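Local structure of DUF211 domain-containing protein (Archaeoglobus fulgidus DSM 4304, 3BPD) at residues Val10-Lys15 with Ser78-Val83; Lys4-Leu9 with Val82-Ile87. The protein is of unknown function but binds magnesium ions and assembles as a heptamer, each subunit built on one four-stranded antiparallel sheet. The protein carries 1 engineered substitution. One frame throughout, in Å; residues are numbered along the deposited sequence.

Contacts 1 and 2 are consecutive lengths of one antiparallel pairing, strand 6-16 against strand 75-85, and share Val82 and Val83; their centres lie about 14 Å apart. Both are largely buried, but contact 1 sits nearer the middle of the chain, about 7 Å from its centre, whereas contact 2 lies about 13 Å out and reaches the exposed Lys4 and Lys86. Each has a classic beta bulge, on strand 75-85 in contact 1 and on strand 6-16 in contact 2. Acidic and hydroxyl groups gather at magnesium in the first, arginines reach for carbonyls and carboxylates in the second, and the Arg8-Glu81 salt bridge ties the two together.

Contact 1 (Val10-Lys15 with Ser78-Val83); sequences VLDVLK and SVDEVV. With MG (magnesium ion), chain Y.
Asp12 and Ser78 face each other as a hydrogen-bonded antiparallel pair and share one magnesium ion. Asp12 CB points to the face that Ser78 shares, 3.3 Å from Ser78 OG, and also meets Asp80 OD2 at 3.5 Å. CG, anti to the backbone N (chi1 169°), lies beside the carbonyl carbon, and from there Asp12 OD1 binds the magnesium at 2.2 Å. Ser78 OG supplies a second ligand at 2.3 Å and donates a hydrogen bond to Asp80 OD1, meeting that oxygen on its syn side, somewhat out of the carboxylate plane. Asp80, not itself a ligand here, probably orients the serine hydroxyl as a second-shell group. The magnesium and, more weakly, Lys52 near Asp80 OD2 are likely to offset the like charges of the two aspartates. His77, a magnesium ligand in this protein though not bound to this chain's ion, lies beside Asp12. In the backbone of the same pair, Asp12 N bonds Ser78 O at 2.8 Å, nearly straight at 169°; the return bond, Ser78 N to Asp12 O, is weak.

Beyond the non-hydrogen-bonded pair Leu11-Val79 the register slips by one residue. Val10 O accepts Asp80 N at 2.7 Å and, weakly, Glu81 N, while Val10 N donates to Glu81 O. Val10 CG2 rests on Glu81 CB; CG1 meets Asp80 CB, the Val10 and Asp80 side chains crossing at about a right angle. The Glu81 carboxylate runs on to Arg8 and to Asn38 of a second subunit. On the other face Leu11 CD2 lies alongside both methyls of Val79, 3.9 Å from CG1, against helix 62-71. Asp80 and Glu81 together opposite Val10 make a classic beta bulge, set beside a magnesium site bridging two neighbouring strands of the sheet.

Contact 2 (Lys4-Leu9 with Val82-Ile87); sequences KGLRRL and VVAGKI
Arg7 reaches past the end of strand 75-85, where Arg7 NH2 donates to Lys86 O at 3.1 Å and NE makes a weak bond to Gly85 O. Both carbonyls lie at the guanidinium edge, near its plane, although the NH2 approaches Lys86 O from above the carbonyl plane. With CG anti to the carbonyl carbon (chi1 -68°), Arg7 CG lies 3.3 Å from Gly85 O; the bends at chi2 and chi3 then carry NE and NH2 to the two carbonyls. An alanine in its place is likely to leave Lys86 O without this donor and the turn after Gly85 more loosely tied to strand 6-16.

Behind the side chain, a classic beta bulge sets its base: Arg7 and Arg8 both face Val83, whose O takes Arg7 N at 2.6 Å and Arg8 N weakly. Val83 N returns a bond to Arg8 O at 2.9 Å, and Gly85 N reaches Gly5 O. Arg8 passes obliquely over Val83, with NE 3.8 Å from CG2, and its NH2 also forms a salt bridge with Glu90. On the face opposite Arg8, Val82 CG1 touches Leu9 CD2 at 3.6 Å and Leu6 CD2 at 4.0 Å.

Helix 62-71 covers Leu6 and Leu9 through Tyr62, Arg7 NH1 bonds Gly57 O at the end of strand 48-57, and residues Val82 to Gly85 pair with an antiparallel strand of a second subunit, continuing the sheet across the interface.

Contact 1 (Val10-Lys15 with Ser78-Val83)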
loop_
_atom_site.group_PDB
_atom_site.type_symbol
_atom_site.label_atom_id
_atom_site.label_comp_id
_atom_site.label_asym_id
_atom_site.label_seq_id
_atom_site.Cartn_x
_atom_site.Cartn_y
_atom_site.Cartn_z
ATOM N N VAL F 10 -8.490 18.170 -9.849
ATOM C CA VAL F 10 -9.360 17.678 -8.796
ATOM C C VAL F 10 -10.099 18.939 -8.392
ATOM O O VAL F 10 -9.529 19.853 -7.812
ATOM C CB VAL F 10 -8.583 17.074 -7.598
ATOM C CG1 VAL F 10 -9.557 16.781 -6.455
ATOM C CG2 VAL F 10 -7.868 15.785 -8.029
ATOM N N LEU F 11 -11.368 18.999 -8.750
ATOM C CA LEU F 11 -12.165 20.165 -8.451
ATOM C C LEU F 11 -13.146 19.986 -7.304
ATOM O O LEU F 11 -13.872 19.002 -7.240
ATOM C CB LEU F 11 -12.920 20.587 -9.709
ATOM C CG LEU F 11 -12.020 20.788 -10.928
ATOM C CD1 LEU F 11 -12.822 21.378 -12.064
ATOM C CD2 LEU F 11 -10.862 21.707 -10.565
ATOM N N ASP F 12 -13.145 20.934 -6.379
ATOM C CA ASP F 12 -14.086 20.896 -5.274
ATOM C C ASP F 12 -15.292 21.668 -5.785
ATOM O O ASP F 12 -15.207 22.876 -6.017
ATOM C CB ASP F 12 -13.529 21.607 -4.049
ATOM C CG ASP F 12 -14.581 21.819 -2.989
ATOM O OD1 ASP F 12 -14.327 22.604 -2.054
ATOM O OD2 ASP F 12 -15.666 21.195 -3.091
ATOM N N VAL F 13 -16.412 20.978 -5.954
ATOM C CA VAL F 13 -17.609 21.620 -6.469
ATOM C C VAL F 13 -18.851 21.523 -5.587
ATOM O O VAL F 13 -19.132 20.481 -4.994
ATOM C CB VAL F 13 -17.950 21.062 -7.870
ATOM C CG1 VAL F 13 -19.303 21.561 -8.327
ATOM C CG2 VAL F 13 -16.879 21.482 -8.861
ATOM N N LEU F 14 -19.579 22.634 -5.495
ATOM C CA LEU F 14 -20.827 22.694 -4.745
ATOM C C LEU F 14 -21.909 22.839 -5.814
ATOM O O LEU F 14 -21.724 23.558 -6.793
ATOM C CB LEU F 14 -20.858 23.905 -3.812
ATOM C CG LEU F 14 -22.205 24.144 -3.113
ATOM C CD1 LEU F 14 -22.351 23.192 -1.927
ATOM C CD2 LEU F 14 -22.294 25.586 -2.648
ATOM N N LYS F 15 -23.035 22.161 -5.634
ATOM C CA LYS F 15 -24.103 22.225 -6.627
ATOM C C LYS F 15 -25.469 21.873 -6.055
ATOM O O LYS F 15 -25.571 21.174 -5.055
ATOM C CB LYS F 15 -23.811 21.239 -7.757
ATOM C CG LYS F 15 -24.071 19.784 -7.354
ATOM C CD LYS F 15 -23.907 18.841 -8.531
ATOM C CE LYS F 15 -24.565 17.501 -8.263
ATOM N NZ LYS F 15 -26.043 17.616 -8.124
ATOM N N SER F 78 -13.004 25.416 -5.396
ATOM C CA SER F 78 -11.555 25.404 -5.390
ATOM C C SER F 78 -10.959 24.282 -6.238
ATOM O O SER F 78 -11.564 23.221 -6.408
ATOM C CB SER F 78 -11.054 25.272 -3.957
ATOM O OG SER F 78 -11.364 23.991 -3.465
ATOM N N VAL F 79 -9.768 24.539 -6.767
ATOM C CA VAL F 79 -9.032 23.581 -7.577
ATOM C C VAL F 79 -8.086 22.929 -6.576
ATOM O O VAL F 79 -7.124 23.545 -6.155
ATOM C CB VAL F 79 -8.228 24.325 -8.674
ATOM C CG1 VAL F 79 -7.440 23.340 -9.516
ATOM C CG2 VAL F 79 -9.178 25.146 -9.541
ATOM N N ASP F 80 -8.345 21.692 -6.186
ATOM C CA ASP F 80 -7.492 21.067 -5.180
ATOM C C ASP F 80 -6.223 20.404 -5.695
ATOM O O ASP F 80 -5.278 20.196 -4.936
ATOM C CB ASP F 80 -8.304 20.084 -4.329
ATOM C CG ASP F 80 -9.505 20.744 -3.664
ATOM O OD1 ASP F 80 -9.469 21.961 -3.404
ATOM O OD2 ASP F 80 -10.491 20.040 -3.390
ATOM N N GLU F 81 -6.199 20.065 -6.976
ATOM C CA GLU F 81 -5.007 19.475 -7.561
ATOM C C GLU F 81 -4.965 19.727 -9.048
ATOM O O GLU F 81 -5.999 19.734 -9.712
ATOM C CB GLU F 81 -4.933 17.971 -7.325
ATOM C CG GLU F 81 -3.489 17.501 -7.187
ATOM C CD GLU F 81 -3.285 16.019 -7.445
ATOM O OE1 GLU F 81 -2.308 15.459 -6.903
ATOM O OE2 GLU F 81 -4.077 15.418 -8.202
ATOM N N VAL F 82 -3.762 19.949 -9.562
ATOM C CA VAL F 82 -3.563 20.182 -10.985
ATOM C C VAL F 82 -2.317 19.433 -11.409
ATOM O O VAL F 82 -1.336 19.400 -10.681
ATOM C CB VAL F 82 -3.312 21.662 -11.310
ATOM C CG1 VAL F 82 -3.474 21.881 -12.803
ATOM C CG2 VAL F 82 -4.252 22.548 -10.529
ATOM N N VAL F 83 -2.357 18.822 -12.582
ATOM C CA VAL F 83 -1.195 18.120 -13.102
ATOM C C VAL F 83 -0.987 18.587 -14.539
ATOM O O VAL F 83 -1.930 18.653 -15.321
ATOM C CB VAL F 83 -1.395 16.607 -13.061
ATOM C CG1 VAL F 83 -0.124 15.916 -13.486
ATOM C CG2 VAL F 83 -1.778 16.181 -11.657
HETATM MG MG MG Y . -12.355 23.441 -1.445
#

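Contact 2 (Lys4-Leu9 with Val82-Ile87)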
loop_
_atom_site.group_PDB
_atom_site.type_symbol
_atom_site.label_atom_id
_atom_site.label_comp_id
_atom_site.label_asym_id
_atom_site.label_seq_id
_atom_site.Cartn_x
_atom_site.Cartn_y
_atom_site.Cartn_z
ATOM N N LYS F 4 0.854 16.789 -23.354
ATOM C CA LYS F 4 1.256 18.106 -22.900
ATOM C C LYS F 4 0.074 18.841 -22.266
ATOM O O LYS F 4 -1.030 18.323 -22.263
ATOM C CB LYS F 4 1.843 18.916 -24.060
ATOM C CG LYS F 4 0.823 19.494 -25.010
ATOM C CD LYS F 4 1.469 19.986 -26.264
ATOM C CE LYS F 4 0.420 20.094 -27.328
ATOM N NZ LYS F 4 1.031 20.327 -28.663
ATOM N N GLY F 5 0.326 19.993 -21.651
ATOM C CA GLY F 5 -0.751 20.751 -21.036
ATOM C C GLY F 5 -1.302 20.230 -19.722
ATOM O O GLY F 5 -0.621 19.541 -18.958
ATOM N N LEU F 6 -2.547 20.602 -19.444
ATOM C CA LEU F 6 -3.210 20.164 -18.234
ATOM C C LEU F 6 -3.483 18.691 -18.435
ATOM O O LEU F 6 -3.910 18.279 -19.510
ATOM C CB LEU F 6 -4.524 20.907 -18.031
ATOM C CG LEU F 6 -4.472 22.412 -17.800
ATOM C CD1 LEU F 6 -5.889 22.882 -17.470
ATOM C CD2 LEU F 6 -3.497 22.759 -16.672
ATOM N N ARG F 7 -3.248 17.896 -17.403
ATOM C CA ARG F 7 -3.457 16.471 -17.527
ATOM C C ARG F 7 -4.462 15.927 -16.526
ATOM O O ARG F 7 -5.170 14.955 -16.810
ATOM C CB ARG F 7 -2.103 15.772 -17.412
ATOM C CG ARG F 7 -1.192 16.083 -18.615
ATOM C CD ARG F 7 -1.399 15.092 -19.760
ATOM N NE ARG F 7 -0.457 13.980 -19.645
ATOM C CZ ARG F 7 -0.758 12.707 -19.887
ATOM N NH1 ARG F 7 -1.986 12.375 -20.259
ATOM N NH2 ARG F 7 0.170 11.763 -19.745
ATOM N N ARG F 8 -4.547 16.566 -15.364
ATOM C CA ARG F 8 -5.482 16.132 -14.336
ATOM C C ARG F 8 -5.898 17.271 -13.391
ATOM O O ARG F 8 -5.087 18.112 -12.993
ATOM C CB ARG F 8 -4.874 14.972 -13.536
ATOM C CG ARG F 8 -5.893 14.163 -12.742
ATOM C CD ARG F 8 -5.229 13.025 -11.990
ATOM N NE ARG F 8 -4.390 13.522 -10.906
ATOM C CZ ARG F 8 -3.500 12.788 -10.249
ATOM N NH1 ARG F 8 -3.329 11.513 -10.562
ATOM N NH2 ARG F 8 -2.768 13.336 -9.291
ATOM N N LEU F 9 -7.177 17.291 -13.042
ATOM C CA LEU F 9 -7.711 18.310 -12.149
ATOM C C LEU F 9 -8.594 17.674 -11.072
ATOM O O LEU F 9 -9.340 16.726 -11.331
ATOM C CB LEU F 9 -8.555 19.327 -12.940
ATOM C CG LEU F 9 -7.857 20.169 -14.004
ATOM C CD1 LEU F 9 -8.866 20.836 -14.932
ATOM C CD2 LEU F 9 -7.001 21.201 -13.306
ATOM N N VAL F 82 -3.762 19.949 -9.562
ATOM C CA VAL F 82 -3.563 20.182 -10.985
ATOM C C VAL F 82 -2.317 19.433 -11.409
ATOM O O VAL F 82 -1.336 19.400 -10.681
ATOM C CB VAL F 82 -3.312 21.662 -11.310
ATOM C CG1 VAL F 82 -3.474 21.881 -12.803
ATOM C CG2 VAL F 82 -4.252 22.548 -10.529
ATOM N N VAL F 83 -2.357 18.822 -12.582
ATOM C CA VAL F 83 -1.195 18.120 -13.102
ATOM C C VAL F 83 -0.987 18.587 -14.539
ATOM O O VAL F 83 -1.930 18.653 -15.321
ATOM C CB VAL F 83 -1.395 16.607 -13.061
ATOM C CG1 VAL F 83 -0.124 15.916 -13.486
ATOM C CG2 VAL F 83 -1.778 16.181 -11.657
ATOM N N ALA F 84 0.244 18.942 -14.880
ATOM C CA ALA F 84 0.544 19.413 -16.229
ATOM C C ALA F 84 1.889 18.893 -16.712
ATOM O O ALA F 84 2.832 18.779 -15.929
ATOM C CB ALA F 84 0.533 20.937 -16.264
ATOM N N GLY F 85 1.978 18.582 -18.001
ATOM C CA GLY F 85 3.229 18.076 -18.543
ATOM C C GLY F 85 3.079 16.766 -19.283
ATOM O O GLY F 85 1.973 16.358 -19.600
ATOM N N LYS F 86 4.186 16.089 -19.552
ATOM C CA LYS F 86 4.125 14.835 -20.291
ATOM C C LYS F 86 3.796 13.664 -19.394
ATOM O O LYS F 86 3.130 12.717 -19.802
ATOM C CB LYS F 86 5.463 14.567 -20.979
ATOM C CG LYS F 86 5.988 15.756 -21.778
ATOM C CD LYS F 86 7.484 15.630 -22.047
ATOM C CE LYS F 86 8.033 16.868 -22.741
ATOM N NZ LYS F 86 9.510 16.793 -22.885
ATOM N N ILE F 87 4.263 13.737 -18.158
ATOM C CA ILE F 87 4.059 12.661 -17.204
ATOM C C ILE F 87 3.158 13.054 -16.041
ATOM O O ILE F 87 3.336 14.115 -15.446
ATOM C CB ILE F 87 5.413 12.206 -16.651
ATOM C CG1 ILE F 87 6.290 11.720 -17.802
ATOM C CG2 ILE F 87 5.229 11.106 -15.624
ATOM C CD1 ILE F 87 7.687 11.269 -17.369
#